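Local structure of chitinase (Paenibacillus sp. FPU-7, 5GZT) at residues Y577-D582 with A742-N747; G681-V686 with V736-S741; N569-K574 with T595-E600; I562-L567 with E600-A605. The protein probably catalyses the random internal hydrolysis of the beta-1,4 linkages between N-acetylglucosamine units of chitin and chitodextrins. All coordinates share one frame; numbering follows the deposited sequence.

Contact 1. Residues Y577-D582 with A742-N747; sequences YTRYWD and AVLEAN. With FMT (formic acid), chain H.
Leu744 lays both of its methyl groups on one face of the Trp581 indole. CD2 makes a CH-pi contact with the five-membered ring, 3.8 Å from its centroid and 15° off the normal; the closest pair is Leu744 CD2 with Trp581 CD1 at 3.6 Å. The other branch, CD1, lies over the same face nearest Trp581 CD2, on the ring fusion, and also reaches the guanidinium edge, with Leu744 CD1 3.8 Å from Arg579 NH1. A formic acid molecule, probably from the crystallisation liquor, occupies the same corner: Arg579 NH1 donates to its O1 over 2.9 Å at 158°. The bend at chi3 (57°) of Arg579 turns the NH1 edge of the guanidinium to this small molecule. Two residues apart, Arg579 and Trp581 project from the same face of strand 578-582, an outermost strand of the antiparallel sheet inserted in the glycosidase domain, while Leu744 comes from a loop of the immunoglobulin-like domain. Further out, Arg579 NH1 also bonds Leu683 O, and the indole NE1 is held by Asp583 OD1. In the loop, the backbone oxygen of Leu744 is bonded to Tyr607 OH, and the tryptophan itself packs on Ala603 of helix 602-614.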
# COMPACT_ATOMS: atom_id res chain seq x y z
N TYR B 577 14.43 27.98 9.04
CA TYR B 577 14.88 26.67 8.60
C TYR B 577 14.99 26.68 7.05
O TYR B 577 13.96 26.97 6.35
CB TYR B 577 13.93 25.56 9.08
CG TYR B 577 14.08 25.16 10.52
CD1 TYR B 577 13.46 25.87 11.51
CD2 TYR B 577 14.90 24.12 10.88
CE1 TYR B 577 13.65 25.54 12.88
CE2 TYR B 577 15.10 23.78 12.22
CZ TYR B 577 14.47 24.48 13.22
OH TYR B 577 14.71 24.09 14.56
N THR B 578 16.17 26.34 6.51
CA THR B 578 16.41 26.31 5.07
C THR B 578 16.15 24.87 4.62
O THR B 578 16.61 23.90 5.26
CB THR B 578 17.83 26.79 4.77
OG1 THR B 578 17.93 28.13 5.19
CG2 THR B 578 18.17 26.71 3.35
N ARG B 579 15.47 24.72 3.50
CA ARG B 579 15.25 23.44 2.82
C ARG B 579 16.45 23.16 1.91
O ARG B 579 16.85 24.01 1.14
CB ARG B 579 13.95 23.43 1.98
CG ARG B 579 13.82 22.03 1.34
CD ARG B 579 12.45 21.79 0.74
NE ARG B 579 12.10 22.77 -0.25
CZ ARG B 579 12.16 22.62 -1.58
NH1 ARG B 579 12.76 21.57 -2.17
NH2 ARG B 579 11.71 23.61 -2.35
N TYR B 580 17.06 21.97 2.06
CA TYR B 580 18.18 21.52 1.23
C TYR B 580 17.82 20.18 0.62
O TYR B 580 16.91 19.53 1.07
CB TYR B 580 19.41 21.33 2.13
CG TYR B 580 20.08 22.61 2.58
CD1 TYR B 580 20.57 23.51 1.68
CD2 TYR B 580 20.22 22.92 3.93
CE1 TYR B 580 21.23 24.67 2.10
CE2 TYR B 580 20.92 24.06 4.32
CZ TYR B 580 21.39 24.90 3.42
OH TYR B 580 22.02 26.04 3.82
N TRP B 581 18.52 19.75 -0.43
CA TRP B 581 18.29 18.49 -1.05
C TRP B 581 19.65 17.83 -1.24
O TRP B 581 20.62 18.45 -1.65
CB TRP B 581 17.73 18.78 -2.42
CG TRP B 581 17.49 17.57 -3.32
CD1 TRP B 581 18.18 17.26 -4.47
CD2 TRP B 581 16.49 16.56 -3.16
NE1 TRP B 581 17.67 16.13 -4.99
CE2 TRP B 581 16.64 15.68 -4.24
CE3 TRP B 581 15.54 16.28 -2.17
CZ2 TRP B 581 15.78 14.57 -4.46
CZ3 TRP B 581 14.65 15.17 -2.40
CH2 TRP B 581 14.85 14.30 -3.51
N ASP B 582 19.69 16.54 -0.99
CA ASP B 582 20.88 15.74 -1.29
C ASP B 582 20.58 15.01 -2.58
O ASP B 582 19.76 14.11 -2.65
CB ASP B 582 21.14 14.75 -0.16
CG ASP B 582 22.45 13.89 -0.40
OD1 ASP B 582 22.80 13.57 -1.55
OD2 ASP B 582 23.01 13.39 0.58
N ALA B 742 12.59 23.29 -13.35
CA ALA B 742 12.41 23.88 -12.00
C ALA B 742 12.42 22.88 -10.90
O ALA B 742 12.66 23.26 -9.77
CB ALA B 742 11.09 24.68 -11.91
N VAL B 743 12.10 21.61 -11.20
CA VAL B 743 11.80 20.64 -10.14
C VAL B 743 12.95 19.62 -9.99
O VAL B 743 13.80 19.49 -10.86
CB VAL B 743 10.49 19.89 -10.37
CG1 VAL B 743 9.32 20.91 -10.39
CG2 VAL B 743 10.50 19.09 -11.69
N LEU B 744 12.89 18.90 -8.90
CA LEU B 744 13.86 17.95 -8.44
C LEU B 744 13.62 16.61 -9.11
O LEU B 744 14.53 15.86 -9.28
CB LEU B 744 13.70 17.79 -6.88
CG LEU B 744 14.25 18.98 -6.08
CD1 LEU B 744 14.01 18.85 -4.56
CD2 LEU B 744 15.71 19.20 -6.30
N GLU B 745 12.37 16.28 -9.38
CA GLU B 745 12.03 15.05 -10.00
C GLU B 745 12.61 15.03 -11.41
O GLU B 745 12.74 16.07 -12.06
CB GLU B 745 10.50 14.90 -10.11
CG GLU B 745 9.78 14.68 -8.77
CD GLU B 745 9.49 15.98 -7.98
OE1 GLU B 745 9.94 17.05 -8.41
OE2 GLU B 745 8.81 15.95 -6.94
N ALA B 746 12.90 13.88 -11.90
CA ALA B 746 13.71 13.70 -13.13
C ALA B 746 12.97 13.92 -14.44
O ALA B 746 13.51 14.58 -15.32
CB ALA B 746 14.33 12.28 -13.15
N ASN B 747 11.81 13.36 -14.66
CA ASN B 747 11.37 13.46 -16.10
C ASN B 747 9.97 14.07 -16.24
O ASN B 747 9.17 13.65 -17.06
CB ASN B 747 11.40 12.06 -16.79
CG ASN B 747 12.81 11.46 -16.83
OD1 ASN B 747 13.71 11.93 -17.56
ND2 ASN B 747 13.00 10.41 -16.04
C FMT H . 14.12 18.95 -1.48
O1 FMT H . 14.61 19.85 -0.72
O2 FMT H . 12.88 18.31 -1.54

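Contact 2. Residues G681-V686 with V736-S741; sequences GTLKPV and VVVKAS
Leu683 and Val738 form the buried half of this contact, meeting through one methyl each: Leu683 CD2 lies 4.1 Å from Val738 CG1, and the two side chains cross at about a right angle. Val738 has CG1 opposite the backbone nitrogen (chi1 -174°), which turns that branch to the leucine. Leu678 and Ala742 also touch Leu683, and Val652 touches Val738, so this methyl pair belongs to a larger apolar cluster inside the immunoglobulin-like domain. There, residues 681-686 are part of the loop leading from strand 668-678 to strand 692-695, and Val738 is at the end of strand 732-738. The other half is more open. Lys684, partly exposed, runs past exposed Ser741 and touches its backbone rather than its side chain: Lys684 CE approaches Ser741 O to 3.1 Å. Its ammonium nitrogen is near the same oxygen, but the angle is too poor for a hydrogen bond. The two halves are thus held by different chemistry, dispersion between methyls inside and polar groups toward solvent. The two segments make no direct hydrogen bond, so their polar link runs through Asp691, whose carboxylate takes Lys684 NZ in a salt bridge on OD2 and is hydrogen-bonded to Ser741 OG through OD1.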
# COMPACT_ATOMS: atom_id res chain seq x y z
N GLY B 681 5.09 17.76 -8.41
CA GLY B 681 6.47 18.21 -8.63
C GLY B 681 6.94 19.01 -7.44
O GLY B 681 6.12 19.60 -6.72
N THR B 682 8.26 19.10 -7.28
CA THR B 682 8.89 19.75 -6.15
C THR B 682 9.95 20.66 -6.64
O THR B 682 10.95 20.19 -7.17
CB THR B 682 9.46 18.67 -5.20
OG1 THR B 682 8.47 17.60 -4.99
CG2 THR B 682 9.86 19.27 -3.93
N LEU B 683 9.83 21.98 -6.39
CA LEU B 683 10.85 22.91 -6.78
C LEU B 683 12.20 22.56 -6.09
O LEU B 683 12.26 22.14 -4.94
CB LEU B 683 10.52 24.36 -6.42
CG LEU B 683 9.20 24.97 -6.94
CD1 LEU B 683 9.01 26.33 -6.33
CD2 LEU B 683 9.30 25.01 -8.45
N LYS B 684 13.28 22.79 -6.85
CA LYS B 684 14.60 22.99 -6.27
C LYS B 684 14.47 24.03 -5.14
O LYS B 684 13.69 25.03 -5.25
CB LYS B 684 15.57 23.51 -7.30
CG LYS B 684 15.86 22.50 -8.44
CD LYS B 684 16.80 23.09 -9.51
CE LYS B 684 16.08 24.01 -10.43
NZ LYS B 684 16.92 24.88 -11.32
N PRO B 685 15.25 23.87 -4.11
CA PRO B 685 15.17 24.84 -3.03
C PRO B 685 15.37 26.28 -3.51
O PRO B 685 14.77 27.21 -2.93
CB PRO B 685 16.26 24.38 -2.05
CG PRO B 685 16.38 22.92 -2.33
CD PRO B 685 16.05 22.68 -3.75
N VAL B 686 16.23 26.45 -4.53
CA VAL B 686 16.49 27.70 -5.21
C VAL B 686 16.28 27.48 -6.74
O VAL B 686 17.11 26.79 -7.38
CB VAL B 686 17.89 28.30 -4.93
CG1 VAL B 686 18.14 29.55 -5.75
CG2 VAL B 686 18.02 28.69 -3.44
N VAL B 736 1.75 31.79 -15.96
CA VAL B 736 3.00 31.35 -15.35
C VAL B 736 3.22 29.90 -15.69
O VAL B 736 2.42 29.05 -15.36
CB VAL B 736 2.96 31.48 -13.79
CG1 VAL B 736 4.32 31.09 -13.19
CG2 VAL B 736 2.67 32.95 -13.47
N VAL B 737 4.29 29.59 -16.42
CA VAL B 737 4.56 28.20 -16.67
C VAL B 737 5.78 27.81 -15.80
O VAL B 737 6.77 28.51 -15.82
CB VAL B 737 4.94 27.96 -18.15
CG1 VAL B 737 5.50 26.56 -18.31
CG2 VAL B 737 3.70 28.22 -19.08
N VAL B 738 5.66 26.71 -15.07
CA VAL B 738 6.74 26.16 -14.28
C VAL B 738 7.40 25.07 -15.09
O VAL B 738 6.80 24.02 -15.39
CB VAL B 738 6.21 25.57 -12.96
CG1 VAL B 738 7.35 25.12 -12.06
CG2 VAL B 738 5.44 26.61 -12.21
N LYS B 739 8.64 25.32 -15.47
CA LYS B 739 9.29 24.42 -16.43
C LYS B 739 9.74 23.16 -15.76
O LYS B 739 9.94 23.15 -14.52
CB LYS B 739 10.50 25.09 -17.07
CG LYS B 739 10.21 26.39 -17.71
CD LYS B 739 9.49 26.30 -19.01
CE LYS B 739 10.44 25.94 -20.15
NZ LYS B 739 9.61 25.35 -21.27
N ALA B 740 9.92 22.10 -16.57
CA ALA B 740 10.50 20.83 -16.14
C ALA B 740 11.82 21.07 -15.39
O ALA B 740 12.13 20.38 -14.43
CB ALA B 740 10.71 19.88 -17.32
N SER B 741 12.60 22.02 -15.82
CA SER B 741 13.90 22.30 -15.20
C SER B 741 13.79 22.86 -13.77
O SER B 741 14.77 22.88 -13.05
CB SER B 741 14.68 23.23 -16.09
OG SER B 741 14.10 24.55 -16.04

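Contact 3. Residues N569-K574 with T595-E600; sequences NNYINK and TFISYE
Ile572 overlaps the outer end of the Tyr599 ring, its CD1 3.6 Å from Tyr599 CE2 and its CG2 3.7 Å from Tyr599 OH, so that two branches of the isoleucine lie on the same side of the ring, one by CE2 and one by the hydroxyl. The setting is the insertion between the seventh and eighth strands of the glycosidase barrel, an antiparallel sheet with helix 564-570 lying against it, as in other family 18 chitinases that carry this domain. Tyr599 holds its ring between its own backbone nitrogen and carbonyl carbon (chi1 75°), a crowded position that sends the phenol from the sheet toward Ile572. Two residues earlier, Ile597 points the same way, and its extended chain puts CD1 against a second aromatic ring: Ile597 CD1 is 3.5 Å from Tyr571 CD2, with the two side chains at about a right angle. Leu567 touches Ile572, Ile597 and Tyr599, and Tyr577 meets the Tyr571 ring with planes at about 60°. No hydrogen bond crosses between the segments; carbon contacts carry the pairing. Tyr571 and Ile572 are the first two residues of a type II beta turn from Tyr571 to Lys574, closed by Lys574 N to Tyr571 O at 3.0 Å, with Asn573 in the left-handed conformation at its third position. Asn573 ND2 reaches His711 O in the immunoglobulin-like domain. The extended lysine chain runs back to Val568 and Asn569, where Lys574 NZ donates to Val568 O and also to Asn569 O at 3.1 Å, approaching the latter from above its carbonyl plane, 62° out of it.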
# COMPACT_ATOMS: atom_id res chain seq x y z
N ASN B 569 3.57 22.93 8.55
CA ASN B 569 3.00 24.09 9.20
C ASN B 569 4.04 25.10 9.69
O ASN B 569 3.81 26.28 9.54
CB ASN B 569 2.07 23.67 10.32
CG ASN B 569 0.75 23.03 9.81
OD1 ASN B 569 0.35 23.11 8.65
ND2 ASN B 569 0.11 22.39 10.71
N ASN B 570 5.17 24.65 10.26
CA ASN B 570 6.01 25.55 11.00
C ASN B 570 7.52 25.49 10.68
O ASN B 570 8.28 26.36 11.17
CB ASN B 570 5.81 25.32 12.52
CG ASN B 570 4.37 25.59 12.95
OD1 ASN B 570 3.67 24.78 13.60
ND2 ASN B 570 3.91 26.71 12.52
N TYR B 571 7.96 24.55 9.83
CA TYR B 571 9.43 24.41 9.62
C TYR B 571 9.92 24.53 8.16
O TYR B 571 10.97 25.12 7.90
CB TYR B 571 9.90 23.08 10.14
CG TYR B 571 9.95 22.91 11.64
CD1 TYR B 571 8.79 22.65 12.35
CD2 TYR B 571 11.14 22.93 12.31
CE1 TYR B 571 8.83 22.48 13.72
CE2 TYR B 571 11.21 22.75 13.72
CZ TYR B 571 10.04 22.48 14.40
OH TYR B 571 10.05 22.26 15.77
N ILE B 572 9.24 23.88 7.22
CA ILE B 572 9.89 23.75 5.87
C ILE B 572 9.86 25.14 5.20
O ILE B 572 8.79 25.67 4.86
CB ILE B 572 9.21 22.72 4.96
CG1 ILE B 572 9.20 21.34 5.56
CG2 ILE B 572 9.95 22.68 3.60
CD1 ILE B 572 8.24 20.33 4.88
N ASN B 573 11.03 25.72 5.08
CA ASN B 573 11.25 27.06 4.59
C ASN B 573 10.53 28.10 5.47
O ASN B 573 10.09 29.13 4.96
CB ASN B 573 10.91 27.18 3.09
CG ASN B 573 11.44 28.45 2.45
OD1 ASN B 573 12.51 28.95 2.81
ND2 ASN B 573 10.68 29.01 1.49
N LYS B 574 10.41 27.80 6.76
CA LYS B 574 9.77 28.70 7.76
C LYS B 574 10.66 28.83 9.01
O LYS B 574 11.47 27.94 9.32
CB LYS B 574 8.41 28.16 8.21
CG LYS B 574 7.40 28.15 7.09
CD LYS B 574 6.15 27.43 7.42
CE LYS B 574 5.16 27.64 6.31
NZ LYS B 574 3.92 26.93 6.55
N THR B 595 19.72 23.19 14.59
CA THR B 595 18.91 21.98 14.42
C THR B 595 18.86 21.46 12.99
O THR B 595 18.52 22.23 12.07
CB THR B 595 17.53 22.26 14.95
OG1 THR B 595 17.65 22.76 16.27
CG2 THR B 595 16.70 21.10 14.90
N PHE B 596 19.12 20.17 12.84
CA PHE B 596 19.08 19.45 11.57
C PHE B 596 17.91 18.46 11.55
O PHE B 596 17.67 17.73 12.51
CB PHE B 596 20.40 18.69 11.35
CG PHE B 596 20.39 17.76 10.22
CD1 PHE B 596 19.90 16.51 10.39
CD2 PHE B 596 20.87 18.13 8.95
CE1 PHE B 596 19.89 15.62 9.34
CE2 PHE B 596 20.84 17.25 7.90
CZ PHE B 596 20.35 16.01 8.09
N ILE B 597 17.14 18.47 10.46
CA ILE B 597 15.92 17.67 10.39
C ILE B 597 15.99 16.88 9.11
O ILE B 597 16.01 17.47 8.00
CB ILE B 597 14.68 18.59 10.38
CG1 ILE B 597 14.61 19.37 11.68
CG2 ILE B 597 13.43 17.77 10.19
CD1 ILE B 597 13.51 20.40 11.91
N SER B 598 15.94 15.56 9.22
CA SER B 598 15.92 14.69 8.10
C SER B 598 14.53 14.24 7.92
O SER B 598 13.98 13.75 8.85
CB SER B 598 16.81 13.45 8.32
OG SER B 598 16.49 12.44 7.40
N TYR B 599 14.02 14.23 6.69
CA TYR B 599 12.63 13.93 6.47
C TYR B 599 12.37 13.39 5.05
O TYR B 599 13.33 13.13 4.29
CB TYR B 599 11.74 15.19 6.83
CG TYR B 599 11.74 16.34 5.82
CD1 TYR B 599 12.82 17.23 5.77
CD2 TYR B 599 10.64 16.63 5.01
CE1 TYR B 599 12.88 18.27 4.89
CE2 TYR B 599 10.67 17.73 4.18
CZ TYR B 599 11.81 18.54 4.13
OH TYR B 599 11.89 19.60 3.29
N GLU B 600 11.11 13.13 4.78
CA GLU B 600 10.60 12.52 3.58
C GLU B 600 9.56 13.57 3.07
O GLU B 600 8.74 14.05 3.85
CB GLU B 600 9.79 11.34 3.99
CG GLU B 600 9.25 10.53 2.85
CD GLU B 600 10.23 9.39 2.41
OE1 GLU B 600 11.16 9.68 1.65
OE2 GLU B 600 10.05 8.22 2.81

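Contact 4. Residues I562-L567 with E600-A605; sequences IVYSEL and EDTASA
With CG opposite the backbone nitrogen (chi1 -172°), Tyr564 swings its ring across to Glu600 and Asp601, while Asp601 at chi1 77° turns its carboxylate to the backbone N-H groups in the first turn of its own helix. The aspartate is the N-cap of helix 602-614 and forms a capping box with Ser604; Tyr564, in the first turn of helix 564-570, packs against the chain just where that box begins. The ring approaches obliquely: Tyr564 CE1 is 3.4 Å from Glu600 O, and the hydroxyl end is further on, with Tyr564 OH 4.1 Å from Asp601 CB. Ring and carboxylate planes are perpendicular. No hydrogen bond joins the segments, and the phenol instead uses Glu633 OE2 as its partner, which fixes the far end of the ring beside helix 633-642. Thr602 is only loosely near, its CG2 4.3 Å from Tyr564 OH, while its own hydroxyl is bonded to Thr682 OG1 in the immunoglobulin-like domain. Glu600 leads its carboxylate away from the tyrosine to a salt bridge between OE2 and Lys608, and OE2 also accepts from Ala532 N. The box ties both of its residues down: Asp601 N donates to Ser604 OG over 3.0 Å, and in return Ser604 N reaches Asp601 OD1, also over 3.0 Å, in a nearly straight bond of 170° that meets OD1 almost along its C-O axis.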
# COMPACT_ATOMS: atom_id res chain seq x y z
N ILE B 562 9.76 14.85 14.50
CA ILE B 562 8.70 15.84 14.26
C ILE B 562 7.88 15.35 13.08
O ILE B 562 8.42 15.06 12.03
CB ILE B 562 9.33 17.21 13.94
CG1 ILE B 562 10.16 17.71 15.08
CG2 ILE B 562 8.22 18.24 13.65
CD1 ILE B 562 11.03 18.93 14.79
N VAL B 563 6.56 15.24 13.21
CA VAL B 563 5.71 14.65 12.21
C VAL B 563 5.61 15.61 11.01
O VAL B 563 5.83 16.85 11.13
CB VAL B 563 4.34 14.26 12.78
CG1 VAL B 563 4.49 13.38 14.06
CG2 VAL B 563 3.49 15.50 13.09
N TYR B 564 5.44 15.05 9.81
CA TYR B 564 5.46 15.87 8.58
C TYR B 564 4.46 17.06 8.62
O TYR B 564 4.77 18.11 8.13
CB TYR B 564 5.11 15.00 7.40
CG TYR B 564 5.26 15.64 6.03
CD1 TYR B 564 6.52 16.03 5.55
CD2 TYR B 564 4.14 15.93 5.25
CE1 TYR B 564 6.64 16.63 4.29
CE2 TYR B 564 4.26 16.49 4.00
CZ TYR B 564 5.51 16.84 3.49
OH TYR B 564 5.65 17.39 2.23
N SER B 565 3.24 16.85 9.09
CA SER B 565 2.26 17.96 9.16
C SER B 565 2.78 19.16 9.93
O SER B 565 2.57 20.29 9.53
CB SER B 565 0.95 17.49 9.78
OG SER B 565 1.17 16.90 11.06
N GLU B 566 3.52 18.91 11.01
CA GLU B 566 4.08 19.98 11.79
C GLU B 566 5.23 20.65 11.02
O GLU B 566 5.40 21.87 11.08
CB GLU B 566 4.57 19.44 13.13
CG GLU B 566 5.41 20.37 13.97
CD GLU B 566 4.67 21.61 14.46
OE1 GLU B 566 3.42 21.61 14.63
OE2 GLU B 566 5.34 22.67 14.63
N LEU B 567 6.01 19.86 10.27
CA LEU B 567 7.04 20.44 9.44
C LEU B 567 6.44 21.36 8.38
O LEU B 567 6.93 22.43 8.14
CB LEU B 567 7.94 19.36 8.77
CG LEU B 567 8.79 18.44 9.67
CD1 LEU B 567 9.47 17.37 8.79
CD2 LEU B 567 9.79 19.21 10.48
N GLU B 600 11.11 13.13 4.78
CA GLU B 600 10.60 12.52 3.58
C GLU B 600 9.56 13.57 3.07
O GLU B 600 8.74 14.05 3.85
CB GLU B 600 9.79 11.34 3.99
CG GLU B 600 9.25 10.53 2.85
CD GLU B 600 10.23 9.39 2.41
OE1 GLU B 600 11.16 9.68 1.65
OE2 GLU B 600 10.05 8.22 2.81
N ASP B 601 9.59 13.89 1.78
CA ASP B 601 8.69 14.92 1.19
C ASP B 601 8.22 14.39 -0.16
O ASP B 601 8.32 13.18 -0.45
CB ASP B 601 9.41 16.28 1.14
CG ASP B 601 10.42 16.42 0.00
OD1 ASP B 601 10.75 15.37 -0.65
OD2 ASP B 601 10.99 17.58 -0.17
N THR B 602 7.69 15.31 -0.98
CA THR B 602 7.10 14.97 -2.18
C THR B 602 8.14 14.43 -3.14
O THR B 602 7.82 13.54 -3.98
CB THR B 602 6.36 16.16 -2.77
OG1 THR B 602 7.20 17.28 -2.79
CG2 THR B 602 5.15 16.51 -1.94
N ALA B 603 9.29 15.05 -3.14
CA ALA B 603 10.36 14.62 -4.04
C ALA B 603 10.98 13.23 -3.67
O ALA B 603 11.19 12.39 -4.55
CB ALA B 603 11.47 15.69 -4.12
N SER B 604 11.28 13.01 -2.39
CA SER B 604 11.84 11.75 -1.93
C SER B 604 10.80 10.64 -2.14
O SER B 604 11.21 9.53 -2.57
CB SER B 604 12.39 11.78 -0.49
OG SER B 604 11.37 11.85 0.47
N ALA B 605 9.51 10.91 -1.90
CA ALA B 605 8.49 9.97 -2.20
C ALA B 605 8.49 9.60 -3.70
O ALA B 605 8.37 8.39 -4.01
CB ALA B 605 7.12 10.37 -1.76

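In the fold
All four contacts cluster where the inserted antiparallel sheet of the first glycosidase domain meets the immunoglobulin-like domain. Contacts 3 and 4, with centres about 8 Å apart, lie within the glycosidase domain and share Glu600 and helix 564-570; contact 2 lies within the immunoglobulin-like domain, and contact 1 spans the two. Contact 1 is about 9 Å from contact 2 between centres, and Glu745 OE2 is 2.6 Å from Thr682 OG1. That threonine also reaches contact 4, Thr682 OG1 being 2.6 Å from Thr602 OG1. The formic acid of contact 1 also lies beside Asp601 of contact 4, with the Tyr599 side chain of contact 3 about 5 Å away.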